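Local coordinates for benzoylformate Decarboxylase (Polynucleobacter necessarius, PDB 4K9Q), which binds thiamine diphosphate and magnesium and probably catalyses the decarboxylation of benzoylformate, at residues I53-S58 with Y86-P91; W122-Y127 with Y143-Q148; M147-G152 with V295-N300; S206-S211 with S313-F318; A272-Y277 with S303-G308. One frame throughout, in Å; residues are numbered along the deposited sequence. Where two conformers were deposited one is given.

Contact 1 of 5, residues I53-S58 with Y86-P91; sequences IADGLS and YQNKTP
The carboxylate of D55 and the amide of N88 are turned 61° against each other where, in the N-terminal thiamine diphosphate-binding domain, helix 47-61 meets the end of helix 79-88. ND2 of N88 reaches D55 OD2 at 2.9 Å on the syn side of that oxygen, from somewhat above the carboxylate plane, while the acceptor lies in the plane of the N88 amide. The other oxygen is met from above the plane: T90 OG1 donates to D55 OD1 over 2.6 Å. Both donors flank K89, which leaves helix 79-88 through a Schellman motif with positive phi, so a single aspartate on helix 47-61 bonds to the last turn of one helix and to the loop that follows it. D55 projects with CG anti to its own backbone nitrogen (chi1 -167°), which carries the carboxylate over to the 86-91 segment. Q59 NE2 and W402 NE1 also donate to this group, to OD1 and OD2 respectively, and the buried carboxylate thus has four donors. With an alanine in place of D55, the N88 amide and the T90 hydroxyl would probably be left without their acceptor and the helix end less firmly tied. N88 OD1 in turn accepts from the backbone of A396. One turn beyond D55, S58 OG bonds to the carbonyl of K63 and lies 3.2 Å from T90 CG2 and 3.6 Å from P91 CD.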
# COMPACT_ATOMS: atom_id res chain seq x y z
N ILE A 53 24.15 -8.69 8.68
CA ILE A 53 24.77 -9.63 9.63
C ILE A 53 23.79 -10.75 9.95
O ILE A 53 24.13 -11.95 9.91
CB ILE A 53 25.20 -8.88 10.91
CG1 ILE A 53 26.36 -7.94 10.59
CG2 ILE A 53 25.61 -9.87 12.00
CD1 ILE A 53 26.69 -6.98 11.75
N ALA A 54 22.56 -10.38 10.28
CA ALA A 54 21.52 -11.37 10.56
C ALA A 54 21.28 -12.30 9.36
O ALA A 54 21.09 -13.50 9.52
CB ALA A 54 20.22 -10.68 10.98
N ASP A 55 21.29 -11.73 8.16
CA ASP A 55 21.09 -12.47 6.92
C ASP A 55 22.19 -13.52 6.78
O ASP A 55 21.92 -14.72 6.64
CB ASP A 55 21.08 -11.49 5.74
CG ASP A 55 20.57 -12.10 4.44
OD1 ASP A 55 20.52 -13.34 4.33
OD2 ASP A 55 20.24 -11.33 3.51
N GLY A 56 23.45 -13.09 6.86
CA GLY A 56 24.57 -14.02 6.80
C GLY A 56 24.47 -15.14 7.83
O GLY A 56 24.66 -16.32 7.51
N LEU A 57 24.17 -14.78 9.09
CA LEU A 57 24.02 -15.78 10.14
C LEU A 57 22.87 -16.75 9.83
O LEU A 57 23.04 -17.97 9.92
CB LEU A 57 23.80 -15.11 11.49
CG LEU A 57 23.70 -16.05 12.69
CD1 LEU A 57 24.94 -16.95 12.77
CD2 LEU A 57 23.53 -15.24 13.97
N SER A 58 21.72 -16.21 9.46
CA SER A 58 20.56 -17.05 9.13
C SER A 58 20.85 -18.01 7.96
O SER A 58 20.40 -19.14 7.95
CB SER A 58 19.34 -16.18 8.83
OG SER A 58 18.25 -16.96 8.36
N TYR A 86 15.10 -10.33 1.30
CA TYR A 86 13.92 -10.85 0.62
C TYR A 86 14.33 -11.62 -0.63
O TYR A 86 13.86 -12.74 -0.86
CB TYR A 86 12.98 -9.69 0.26
CG TYR A 86 11.66 -10.12 -0.32
CD1 TYR A 86 11.51 -10.29 -1.69
CD2 TYR A 86 10.56 -10.34 0.52
CE1 TYR A 86 10.28 -10.68 -2.23
CE2 TYR A 86 9.33 -10.73 -0.01
CZ TYR A 86 9.20 -10.89 -1.38
OH TYR A 86 7.99 -11.27 -1.91
N GLN A 87 15.21 -11.05 -1.45
CA GLN A 87 15.61 -11.72 -2.69
C GLN A 87 16.53 -12.93 -2.43
O GLN A 87 16.55 -13.86 -3.22
CB GLN A 87 16.20 -10.71 -3.70
CG GLN A 87 15.15 -9.67 -4.11
CD GLN A 87 15.52 -8.86 -5.33
OE1 GLN A 87 16.69 -8.56 -5.55
NE2 GLN A 87 14.51 -8.49 -6.12
N ASN A 88 17.25 -12.90 -1.31
CA ASN A 88 18.06 -14.04 -0.85
C ASN A 88 17.17 -15.18 -0.32
O ASN A 88 17.65 -16.30 -0.10
CB ASN A 88 18.98 -13.62 0.31
CG ASN A 88 20.21 -12.85 -0.15
OD1 ASN A 88 20.57 -12.83 -1.33
ND2 ASN A 88 20.89 -12.21 0.81
N LYS A 89 15.90 -14.86 -0.07
CA LYS A 89 14.95 -15.79 0.55
C LYS A 89 15.36 -16.22 1.96
O LYS A 89 15.24 -17.39 2.35
CB LYS A 89 14.67 -16.99 -0.35
CG LYS A 89 13.85 -16.60 -1.58
CD LYS A 89 13.43 -17.79 -2.43
CE LYS A 89 14.58 -18.36 -3.24
NZ LYS A 89 14.04 -19.10 -4.43
N THR A 90 15.83 -15.25 2.75
CA THR A 90 16.31 -15.55 4.10
C THR A 90 15.20 -15.29 5.09
O THR A 90 14.59 -14.23 5.07
CB THR A 90 17.50 -14.64 4.46
OG1 THR A 90 18.48 -14.71 3.42
CG2 THR A 90 18.11 -15.04 5.80
N PRO A 91 14.93 -16.26 5.97
CA PRO A 91 13.79 -16.16 6.89
C PRO A 91 14.07 -15.30 8.14
O PRO A 91 13.94 -15.79 9.25
CB PRO A 91 13.54 -17.62 7.28
CG PRO A 91 14.89 -18.27 7.18
CD PRO A 91 15.60 -17.57 6.04

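Contact 2 of 5, residues W122-Y127 with Y143-Q148; sequences WVKWSY and YATAMQ
K124 meets T145 twice, by its first side-chain carbon and by its last atom. The lysine leaves the backbone with CG anti to the carbonyl carbon, runs on extended, and then bends at chi3 (64°), and this one kink brings NZ over the end of helix 135-147. There it donates to T145 O at 2.8 Å, nearly along the C=O axis, and also bonds to the carbonyl of P150 in the following loop. Q148 O is almost as near NZ, 2.9 Å away, but the angle is too poor for a hydrogen bond. Nearer the backbone the contact is apolar. T145 CG2 wedges against two neighbouring side chains of the 122-127 segment, at 3.9 Å from K124 CB and 3.8 Å from W125 CB. The threonine hydroxyl is turned back instead into its own helix, where it bonds to R141 O. The W125 indole packs on R141 and A142 of the same helix, with Y127 CB over the rim of one face. The pairing joins the segment leading into strand 126-127 to the helix of the same beta-alpha-beta unit. A lysine ammonium lying among carbonyl oxygens at a helix C terminus would be expected to offset the partial negative charge gathered there.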
# COMPACT_ATOMS: atom_id res chain seq x y z
N TRP A 122 8.85 -5.52 0.46
CA TRP A 122 10.00 -6.39 0.69
C TRP A 122 9.93 -7.29 1.92
O TRP A 122 10.95 -7.68 2.48
CB TRP A 122 11.28 -5.57 0.68
CG TRP A 122 11.45 -4.85 -0.63
CD1 TRP A 122 11.34 -3.51 -0.86
CD2 TRP A 122 11.73 -5.46 -1.90
NE1 TRP A 122 11.56 -3.25 -2.20
CE2 TRP A 122 11.79 -4.43 -2.85
CE3 TRP A 122 11.92 -6.78 -2.31
CZ2 TRP A 122 12.06 -4.67 -4.20
CZ3 TRP A 122 12.19 -7.03 -3.65
CH2 TRP A 122 12.26 -5.97 -4.58
N VAL A 123 8.71 -7.65 2.32
CA VAL A 123 8.50 -8.66 3.35
C VAL A 123 7.34 -9.58 2.97
O VAL A 123 6.45 -9.20 2.20
CB VAL A 123 8.23 -8.04 4.74
CG1 VAL A 123 9.50 -7.38 5.28
CG2 VAL A 123 7.09 -7.02 4.69
N LYS A 124 7.35 -10.79 3.50
CA LYS A 124 6.25 -11.73 3.25
C LYS A 124 5.00 -11.37 4.04
O LYS A 124 3.87 -11.75 3.67
CB LYS A 124 6.69 -13.16 3.59
CG LYS A 124 7.80 -13.69 2.69
CD LYS A 124 8.14 -15.13 3.04
CE LYS A 124 6.96 -16.07 2.77
NZ LYS A 124 7.36 -17.49 2.97
N TRP A 125 5.20 -10.62 5.12
CA TRP A 125 4.14 -10.27 6.05
C TRP A 125 4.64 -9.12 6.91
O TRP A 125 5.81 -9.09 7.29
CB TRP A 125 3.78 -11.47 6.93
CG TRP A 125 2.62 -11.24 7.89
CD1 TRP A 125 1.36 -10.80 7.58
CD2 TRP A 125 2.61 -11.49 9.31
NE1 TRP A 125 0.58 -10.74 8.72
CE2 TRP A 125 1.33 -11.16 9.79
CE3 TRP A 125 3.58 -11.94 10.21
CZ2 TRP A 125 0.98 -11.27 11.14
CZ3 TRP A 125 3.23 -12.06 11.55
CH2 TRP A 125 1.94 -11.73 12.00
N SER A 126 3.75 -8.19 7.21
CA SER A 126 4.08 -7.08 8.10
C SER A 126 2.89 -6.82 9.01
O SER A 126 1.73 -6.81 8.57
CB SER A 126 4.45 -5.83 7.30
OG SER A 126 3.38 -5.44 6.46
N TYR A 127 3.16 -6.62 10.29
CA TYR A 127 2.08 -6.62 11.27
C TYR A 127 2.41 -5.83 12.52
O TYR A 127 3.55 -5.81 12.98
CB TYR A 127 1.80 -8.07 11.67
CG TYR A 127 0.46 -8.35 12.31
CD1 TYR A 127 -0.72 -8.19 11.60
CD2 TYR A 127 0.39 -8.86 13.60
CE1 TYR A 127 -1.95 -8.49 12.17
CE2 TYR A 127 -0.83 -9.16 14.19
CZ TYR A 127 -1.99 -8.97 13.47
OH TYR A 127 -3.20 -9.28 14.05
N TYR A 143 7.37 -16.46 12.55
CA TYR A 143 8.24 -17.61 12.29
C TYR A 143 7.65 -18.52 11.21
O TYR A 143 8.35 -18.91 10.27
CB TYR A 143 8.45 -18.41 13.59
CG TYR A 143 9.32 -19.64 13.44
CD1 TYR A 143 8.82 -20.81 12.87
CD2 TYR A 143 10.63 -19.65 13.89
CE1 TYR A 143 9.61 -21.93 12.74
CE2 TYR A 143 11.43 -20.76 13.76
CZ TYR A 143 10.91 -21.91 13.18
OH TYR A 143 11.72 -23.03 13.06
N ALA A 144 6.37 -18.84 11.35
CA ALA A 144 5.69 -19.73 10.41
C ALA A 144 5.71 -19.16 9.00
O ALA A 144 5.99 -19.86 8.03
CB ALA A 144 4.26 -19.98 10.85
N THR A 145 5.41 -17.87 8.89
CA THR A 145 5.36 -17.22 7.58
C THR A 145 6.75 -17.21 6.93
O THR A 145 6.90 -17.49 5.74
CB THR A 145 4.83 -15.79 7.69
OG1 THR A 145 3.52 -15.82 8.27
CG2 THR A 145 4.79 -15.13 6.31
N ALA A 146 7.76 -16.89 7.72
CA ALA A 146 9.12 -16.79 7.21
C ALA A 146 9.68 -18.13 6.76
O ALA A 146 10.41 -18.21 5.77
CB ALA A 146 10.04 -16.16 8.27
N MET A 147 9.35 -19.20 7.50
CA MET A 147 9.99 -20.49 7.31
C MET A 147 9.35 -21.40 6.24
O MET A 147 9.98 -22.36 5.79
CB MET A 147 10.09 -21.22 8.64
CG MET A 147 11.18 -20.60 9.54
SD MET A 147 12.84 -20.86 8.89
CE MET A 147 13.16 -22.54 9.44
N GLN A 148 8.12 -21.10 5.86
CA GLN A 148 7.48 -21.82 4.76
C GLN A 148 8.01 -21.36 3.41
O GLN A 148 8.32 -20.18 3.22
CB GLN A 148 5.96 -21.68 4.84
CG GLN A 148 5.41 -22.26 6.12
CD GLN A 148 3.91 -22.13 6.26
OE1 GLN A 148 3.25 -23.06 6.73
NE2 GLN A 148 3.36 -20.99 5.85

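Contact 3 of 5, residues M147-G152 with V295-N300; sequences MQQPQG and VSDDPN
P150 is the centre of the first shell, its ring set against three consecutive residues of the 295-300 segment. Its CB lies 3.8 Å from D297 O, its CG 3.6 Å from D298 OD1, and its CD touches P299 CD at 4.0 Å, the two rings meeting by their CD corners. Beside it the Q149 amide stacks on the side chain of D297, amide and carboxylate planes only 15° apart and Q149 CD 3.6 Å from D297 CB. No direct hydrogen bond crosses; a water does so instead, donating to both Q149 OE1 (2.8 Å) and D297 O (3.0 Å). Around these groups lies a second shell. The peptide bond before P150 is cis, and Q151 NE2 bonds back to M147 O within the same loop. Q149 has the backbone of Q180 and the carboxylate of D314 as further partners, and D297 OD1 is paired with K89 NZ. Across the way, S296 OG accepts from D298 N in an ST turn, and D298 OD1, as N-cap, accepts from the backbone N of N300 at 2.9 Å. Such a tight turn, from the C-terminal end of strand 291-296 straight into a capped helix, belongs to the Rossmann-like central domain, packed here against a loop of the N-terminal sheet.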
# COMPACT_ATOMS: atom_id res chain seq x y z
N MET A 147 9.35 -19.20 7.50
CA MET A 147 9.99 -20.49 7.31
C MET A 147 9.35 -21.40 6.24
O MET A 147 9.98 -22.36 5.79
CB MET A 147 10.09 -21.22 8.64
CG MET A 147 11.18 -20.60 9.54
SD MET A 147 12.84 -20.86 8.89
CE MET A 147 13.16 -22.54 9.44
N GLN A 148 8.12 -21.10 5.86
CA GLN A 148 7.48 -21.82 4.76
C GLN A 148 8.01 -21.36 3.41
O GLN A 148 8.32 -20.18 3.22
CB GLN A 148 5.96 -21.68 4.84
CG GLN A 148 5.41 -22.26 6.12
CD GLN A 148 3.91 -22.13 6.26
OE1 GLN A 148 3.25 -23.06 6.73
NE2 GLN A 148 3.36 -20.99 5.85
N GLN A 149 8.15 -22.30 2.50
CA GLN A 149 8.73 -22.02 1.19
C GLN A 149 7.76 -21.17 0.37
O GLN A 149 6.54 -21.37 0.44
CB GLN A 149 8.98 -23.35 0.49
CG GLN A 149 10.08 -23.34 -0.52
CD GLN A 149 10.60 -24.73 -0.80
OE1 GLN A 149 9.87 -25.58 -1.32
NE2 GLN A 149 11.85 -24.99 -0.43
N PRO A 150 8.27 -20.19 -0.40
CA PRO A 150 9.66 -19.73 -0.50
C PRO A 150 9.96 -18.88 0.73
O PRO A 150 9.21 -17.95 1.04
CB PRO A 150 9.65 -18.86 -1.76
CG PRO A 150 8.27 -18.31 -1.82
CD PRO A 150 7.37 -19.40 -1.27
N GLN A 151 11.04 -19.20 1.43
CA GLN A 151 11.35 -18.50 2.67
C GLN A 151 11.68 -17.02 2.44
O GLN A 151 12.04 -16.61 1.33
CB GLN A 151 12.46 -19.22 3.43
CG GLN A 151 12.12 -20.68 3.76
CD GLN A 151 13.21 -21.35 4.59
OE1 GLN A 151 14.39 -21.05 4.45
NE2 GLN A 151 12.80 -22.28 5.46
N GLY A 152 11.53 -16.22 3.48
CA GLY A 152 11.77 -14.79 3.35
C GLY A 152 11.46 -14.03 4.61
O GLY A 152 10.91 -14.59 5.56
N VAL A 295 12.36 -25.18 -12.97
CA VAL A 295 11.92 -25.54 -11.62
C VAL A 295 12.41 -24.45 -10.68
O VAL A 295 13.59 -24.09 -10.71
CB VAL A 295 12.56 -26.88 -11.16
CG1 VAL A 295 12.29 -27.14 -9.67
CG2 VAL A 295 12.06 -28.04 -12.02
N SER A 296 11.50 -23.88 -9.89
CA SER A 296 11.88 -22.92 -8.85
C SER A 296 11.05 -23.21 -7.62
O SER A 296 9.93 -23.73 -7.74
CB SER A 296 11.62 -21.48 -9.32
OG SER A 296 11.86 -20.55 -8.27
N ASP A 297 11.56 -22.89 -6.44
CA ASP A 297 10.77 -23.09 -5.23
C ASP A 297 9.86 -21.89 -4.94
O ASP A 297 9.09 -21.90 -3.98
CB ASP A 297 11.66 -23.45 -4.03
CG ASP A 297 12.60 -22.32 -3.63
OD1 ASP A 297 12.19 -21.14 -3.72
OD2 ASP A 297 13.74 -22.63 -3.20
N ASP A 298 9.93 -20.88 -5.80
CA ASP A 298 9.23 -19.61 -5.60
C ASP A 298 8.23 -19.36 -6.74
O ASP A 298 8.64 -19.09 -7.87
CB ASP A 298 10.27 -18.49 -5.58
CG ASP A 298 9.68 -17.12 -5.30
OD1 ASP A 298 8.45 -16.99 -5.18
OD2 ASP A 298 10.49 -16.16 -5.21
N PRO A 299 6.92 -19.45 -6.45
CA PRO A 299 5.93 -19.21 -7.51
C PRO A 299 6.10 -17.83 -8.18
O PRO A 299 5.69 -17.65 -9.32
CB PRO A 299 4.59 -19.30 -6.76
CG PRO A 299 4.88 -20.15 -5.56
CD PRO A 299 6.29 -19.75 -5.15
N ASN A 300 6.68 -16.87 -7.47
CA ASN A 300 6.92 -15.57 -8.09
C ASN A 300 7.87 -15.69 -9.28
O ASN A 300 7.65 -15.07 -10.33
CB ASN A 300 7.47 -14.56 -7.06
CG ASN A 300 7.78 -13.20 -7.69
OD1 ASN A 300 8.95 -12.86 -7.89
ND2 ASN A 300 6.74 -12.44 -7.99
O HOH W 1 8.04 -24.56 -3.18

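Contact 4 of 5, residues S206-S211 with S313-F318; sequences SDIARS and SDSKLF
D207 and S315 touch and also share a water. D207 CB meets S315 OG at 3.3 Å, and the hydroxyl donates to a water that itself donates to D207 OD2 and to S313 O. The other oxygen of D207 is held by charge: OD1 directs its anti lone pair at R210 NH2 (2.9 Å) and lies in the guanidinium plane, and it is also paired with K89. I208 lies alongside, its CG1 3.9 Å from S315 OG. Further along, S211 CB comes within 3.5 Å of D314 OD1. The backbone nitrogen of S211 donates to D207 O; because this serine has two conformers, a second bond to that oxygen, from S211 OG on the opposite face, holds for one of them alone. D314 is the N-cap of helix 315-323: OD2 accepts from L317 N at 3.1 Å, and OD1 is already engaged by Q149. Replacing D314 with an alanine is likely to uncap the helix and leave both L317 N and the Q149 amide without this acceptor. The extended chain of K316 passes S211 O with its CD. The two short segments follow strands 201-204 and 309-312, and so meet above the ends of strands 266-270 and 291-296 between them, with I270 beneath I208 and S315.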
# COMPACT_ATOMS: atom_id res chain seq x y z
N SER A 206 20.67 -21.01 -7.36
CA SER A 206 21.01 -21.12 -5.95
C SER A 206 19.97 -21.76 -5.02
O SER A 206 20.28 -21.97 -3.85
CB SER A 206 21.46 -19.77 -5.41
OG SER A 206 22.61 -19.36 -6.14
N ASP A 207 18.78 -22.08 -5.52
CA ASP A 207 17.84 -22.87 -4.71
C ASP A 207 18.52 -24.18 -4.31
O ASP A 207 18.27 -24.73 -3.23
CB ASP A 207 16.55 -23.21 -5.47
CG ASP A 207 15.65 -22.00 -5.72
OD1 ASP A 207 15.97 -20.87 -5.27
OD2 ASP A 207 14.59 -22.21 -6.38
N ILE A 208 19.39 -24.67 -5.19
CA ILE A 208 20.12 -25.91 -4.94
C ILE A 208 21.03 -25.76 -3.72
O ILE A 208 21.18 -26.70 -2.92
CB ILE A 208 20.90 -26.35 -6.20
CG1 ILE A 208 19.93 -26.83 -7.28
CG2 ILE A 208 21.95 -27.43 -5.87
CD1 ILE A 208 20.57 -26.93 -8.65
N ALA A 209 21.61 -24.58 -3.55
CA ALA A 209 22.48 -24.33 -2.41
C ALA A 209 21.65 -24.30 -1.13
O ALA A 209 21.96 -25.01 -0.17
CB ALA A 209 23.25 -23.03 -2.59
N ARG A 210 20.60 -23.48 -1.12
CA ARG A 210 19.76 -23.31 0.06
C ARG A 210 19.13 -24.63 0.50
O ARG A 210 19.08 -24.93 1.70
CB ARG A 210 18.68 -22.25 -0.18
CG ARG A 210 19.17 -20.80 -0.07
CD ARG A 210 18.06 -19.81 -0.40
NE ARG A 210 17.71 -19.81 -1.82
CZ ARG A 210 18.34 -19.07 -2.74
NH1 ARG A 210 19.33 -18.26 -2.38
NH2 ARG A 210 17.96 -19.13 -4.01
N SER A 211 18.67 -25.42 -0.47
CA SER A 211 17.95 -26.66 -0.17
C SER A 211 18.86 -27.85 0.07
O SER A 211 18.39 -28.97 0.26
CB SER A 211 16.97 -26.99 -1.31
OG SER A 211 17.68 -27.30 -2.50
N SER A 313 8.69 -26.18 -7.06
CA SER A 313 9.17 -27.26 -6.21
C SER A 313 10.47 -26.87 -5.52
O SER A 313 11.31 -26.17 -6.09
CB SER A 313 9.42 -28.52 -7.03
OG SER A 313 9.91 -29.57 -6.21
N ASP A 314 10.64 -27.37 -4.30
CA ASP A 314 11.96 -27.42 -3.68
C ASP A 314 12.92 -28.11 -4.65
O ASP A 314 12.57 -29.13 -5.26
CB ASP A 314 11.89 -28.21 -2.38
CG ASP A 314 13.22 -28.27 -1.66
OD1 ASP A 314 13.51 -27.32 -0.89
OD2 ASP A 314 13.96 -29.26 -1.84
N SER A 315 14.13 -27.58 -4.80
CA SER A 315 15.07 -28.15 -5.75
C SER A 315 15.46 -29.58 -5.40
O SER A 315 15.56 -30.44 -6.28
CB SER A 315 16.34 -27.29 -5.82
OG SER A 315 16.16 -26.23 -6.75
N LYS A 316 15.70 -29.83 -4.12
CA LYS A 316 16.11 -31.17 -3.70
C LYS A 316 15.01 -32.18 -4.00
O LYS A 316 15.27 -33.25 -4.58
CB LYS A 316 16.49 -31.19 -2.22
CG LYS A 316 17.24 -32.45 -1.83
CD LYS A 316 17.73 -32.41 -0.40
CE LYS A 316 18.50 -33.68 -0.07
NZ LYS A 316 18.84 -33.77 1.37
N LEU A 317 13.79 -31.85 -3.61
CA LEU A 317 12.66 -32.76 -3.83
C LEU A 317 12.48 -33.04 -5.32
O LEU A 317 12.24 -34.18 -5.71
CB LEU A 317 11.39 -32.19 -3.22
CG LEU A 317 11.46 -32.11 -1.70
CD1 LEU A 317 10.14 -31.65 -1.12
CD2 LEU A 317 11.84 -33.45 -1.12
N PHE A 318 12.61 -32.01 -6.16
CA PHE A 318 12.51 -32.25 -7.60
C PHE A 318 13.62 -33.14 -8.14
O PHE A 318 13.36 -34.07 -8.88
CB PHE A 318 12.50 -30.96 -8.41
CG PHE A 318 12.55 -31.21 -9.89
CD1 PHE A 318 11.38 -31.52 -10.59
CD2 PHE A 318 13.76 -31.22 -10.57
CE1 PHE A 318 11.43 -31.79 -11.95
CE2 PHE A 318 13.81 -31.49 -11.92
CZ PHE A 318 12.64 -31.77 -12.62
O HOH W 2 13.87 -24.90 -6.85
O HOH W 3 15.74 -29.55 1.04

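Contact 5 of 5, residues A272-Y277 with S303-G308; sequences APVFRY and SKAVVG
The peptide bond between V274 and F275 is cis although no proline follows, and its carbonyl is the one that makes the contact. V274 O accepts from V306 N at 2.9 Å with an N-H...O angle of 157°, the donor tilted 23° from the carbonyl plane. The same oxygen has a CA-H...O contact from A305 CA at 3.3 Å, so one acceptor is approached by two successive residues of the opposing loop. Around this polar point the side chains close up. V274 CG1, anti to the backbone nitrogen (chi1 169°), packs against both V306 CG2 (3.9 Å) and V307 CG1 (4.0 Å), and it also rests over the rim of one face of the F275 ring. V274 CB meets A305 CB at 4.0 Å. The other methyl of V306, CG1, lies at the edge of the Y277 ring near its plane, 4.2 Å from Y277 CE2, while F275 CB lies over the rim of one face of that ring. Residues of the second subunit lie against this region, N106 packing on V306 and E107 pairing with K304. The 272-277 loop follows strand 266-270 of the central-domain sheet and the 303-308 loop precedes strand 309-312; they meet over strand 291-296, whose L292 and Q294 side chains underlie V307, F275, V274 and A305.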
# COMPACT_ATOMS: atom_id res chain seq x y z
N ALA A 272 16.42 -21.61 -10.30
CA ALA A 272 16.80 -20.26 -10.72
C ALA A 272 15.66 -19.52 -11.38
O ALA A 272 14.76 -20.13 -11.96
CB ALA A 272 17.96 -20.35 -11.71
N PRO A 273 15.71 -18.18 -11.33
CA PRO A 273 14.89 -17.34 -12.21
C PRO A 273 15.21 -17.63 -13.67
O PRO A 273 16.32 -18.07 -14.02
CB PRO A 273 15.35 -15.92 -11.88
CG PRO A 273 16.07 -16.02 -10.56
CD PRO A 273 16.66 -17.39 -10.53
N VAL A 274 14.26 -17.35 -14.54
CA VAL A 274 14.49 -17.44 -15.97
C VAL A 274 14.17 -16.07 -16.58
O VAL A 274 13.00 -15.80 -16.87
CB VAL A 274 13.62 -18.56 -16.61
CG1 VAL A 274 13.64 -18.49 -18.14
CG2 VAL A 274 14.09 -19.92 -16.16
N PHE A 275 15.16 -15.19 -16.71
CA PHE A 275 16.51 -15.33 -16.16
C PHE A 275 16.86 -14.04 -15.44
O PHE A 275 16.25 -12.99 -15.70
CB PHE A 275 17.55 -15.52 -17.28
CG PHE A 275 17.58 -16.89 -17.87
CD1 PHE A 275 18.06 -17.96 -17.13
CD2 PHE A 275 17.14 -17.10 -19.17
CE1 PHE A 275 18.12 -19.23 -17.68
CE2 PHE A 275 17.19 -18.37 -19.73
CZ PHE A 275 17.67 -19.44 -18.99
N ARG A 276 17.88 -14.09 -14.58
CA ARG A 276 18.32 -12.91 -13.84
C ARG A 276 19.26 -12.07 -14.71
O ARG A 276 20.47 -12.01 -14.48
CB ARG A 276 18.96 -13.32 -12.51
CG ARG A 276 19.30 -12.16 -11.60
CD ARG A 276 19.78 -12.68 -10.26
NE ARG A 276 18.66 -13.19 -9.48
CZ ARG A 276 18.80 -14.01 -8.44
NH1 ARG A 276 20.01 -14.41 -8.08
NH2 ARG A 276 17.73 -14.43 -7.77
N TYR A 277 18.67 -11.43 -15.71
CA TYR A 277 19.42 -10.57 -16.62
C TYR A 277 19.82 -9.27 -15.93
O TYR A 277 19.25 -8.89 -14.92
CB TYR A 277 18.58 -10.23 -17.84
CG TYR A 277 18.15 -11.39 -18.70
CD1 TYR A 277 19.09 -12.20 -19.34
CD2 TYR A 277 16.80 -11.64 -18.94
CE1 TYR A 277 18.69 -13.24 -20.17
CE2 TYR A 277 16.39 -12.68 -19.77
CZ TYR A 277 17.34 -13.47 -20.38
OH TYR A 277 16.95 -14.50 -21.22
N SER A 303 6.19 -17.39 -12.19
CA SER A 303 5.10 -16.58 -12.73
C SER A 303 5.57 -15.54 -13.74
O SER A 303 4.80 -15.12 -14.60
CB SER A 303 4.29 -15.91 -11.62
OG SER A 303 4.94 -14.76 -11.11
N LYS A 304 6.84 -15.14 -13.64
CA LYS A 304 7.36 -14.03 -14.45
C LYS A 304 8.49 -14.44 -15.40
O LYS A 304 9.15 -13.57 -15.98
CB LYS A 304 7.80 -12.87 -13.54
CG LYS A 304 9.03 -13.15 -12.70
CD LYS A 304 9.18 -12.08 -11.62
CE LYS A 304 10.52 -12.19 -10.93
NZ LYS A 304 10.53 -11.40 -9.66
N ALA A 305 8.72 -15.74 -15.55
CA ALA A 305 9.75 -16.25 -16.46
C ALA A 305 9.55 -15.71 -17.89
O ALA A 305 8.43 -15.49 -18.34
CB ALA A 305 9.74 -17.78 -16.47
N VAL A 306 10.65 -15.52 -18.62
CA VAL A 306 10.55 -14.99 -19.98
C VAL A 306 10.09 -16.05 -20.98
O VAL A 306 9.55 -15.73 -22.04
CB VAL A 306 11.88 -14.37 -20.46
CG1 VAL A 306 12.21 -13.10 -19.66
CG2 VAL A 306 13.02 -15.37 -20.33
N VAL A 307 10.28 -17.32 -20.63
CA VAL A 307 10.00 -18.41 -21.55
C VAL A 307 9.87 -19.71 -20.77
O VAL A 307 10.39 -19.82 -19.66
CB VAL A 307 11.16 -18.56 -22.58
CG1 VAL A 307 12.41 -19.12 -21.91
CG2 VAL A 307 10.74 -19.44 -23.75
N GLY A 308 9.16 -20.68 -21.35
CA GLY A 308 9.28 -22.06 -20.88
C GLY A 308 8.09 -22.68 -20.20
O GLY A 308 7.07 -22.03 -19.95

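In the fold
From the N terminus, contact 1 comes first, closing the loop from helix 47-61 through strand 66-69 to the end of helix 79-88. Contact 2 follows in series within one beta-alpha-beta unit of the same sheet, and contact 3 starts on residues it shares, M147 and Q148, before reaching far ahead to the central domain. That long closure is crossed by contacts 4 and 5, whose segments alternate with its own. Contact 5 in turn is nested within the loop that contact 4 closes. Contacts 4 and 5 join loops and helix ends around the central-domain sheet, while contact 3 joins it to the N-terminal one, and K89 of contact 1 reaches both contacts 3 and 4.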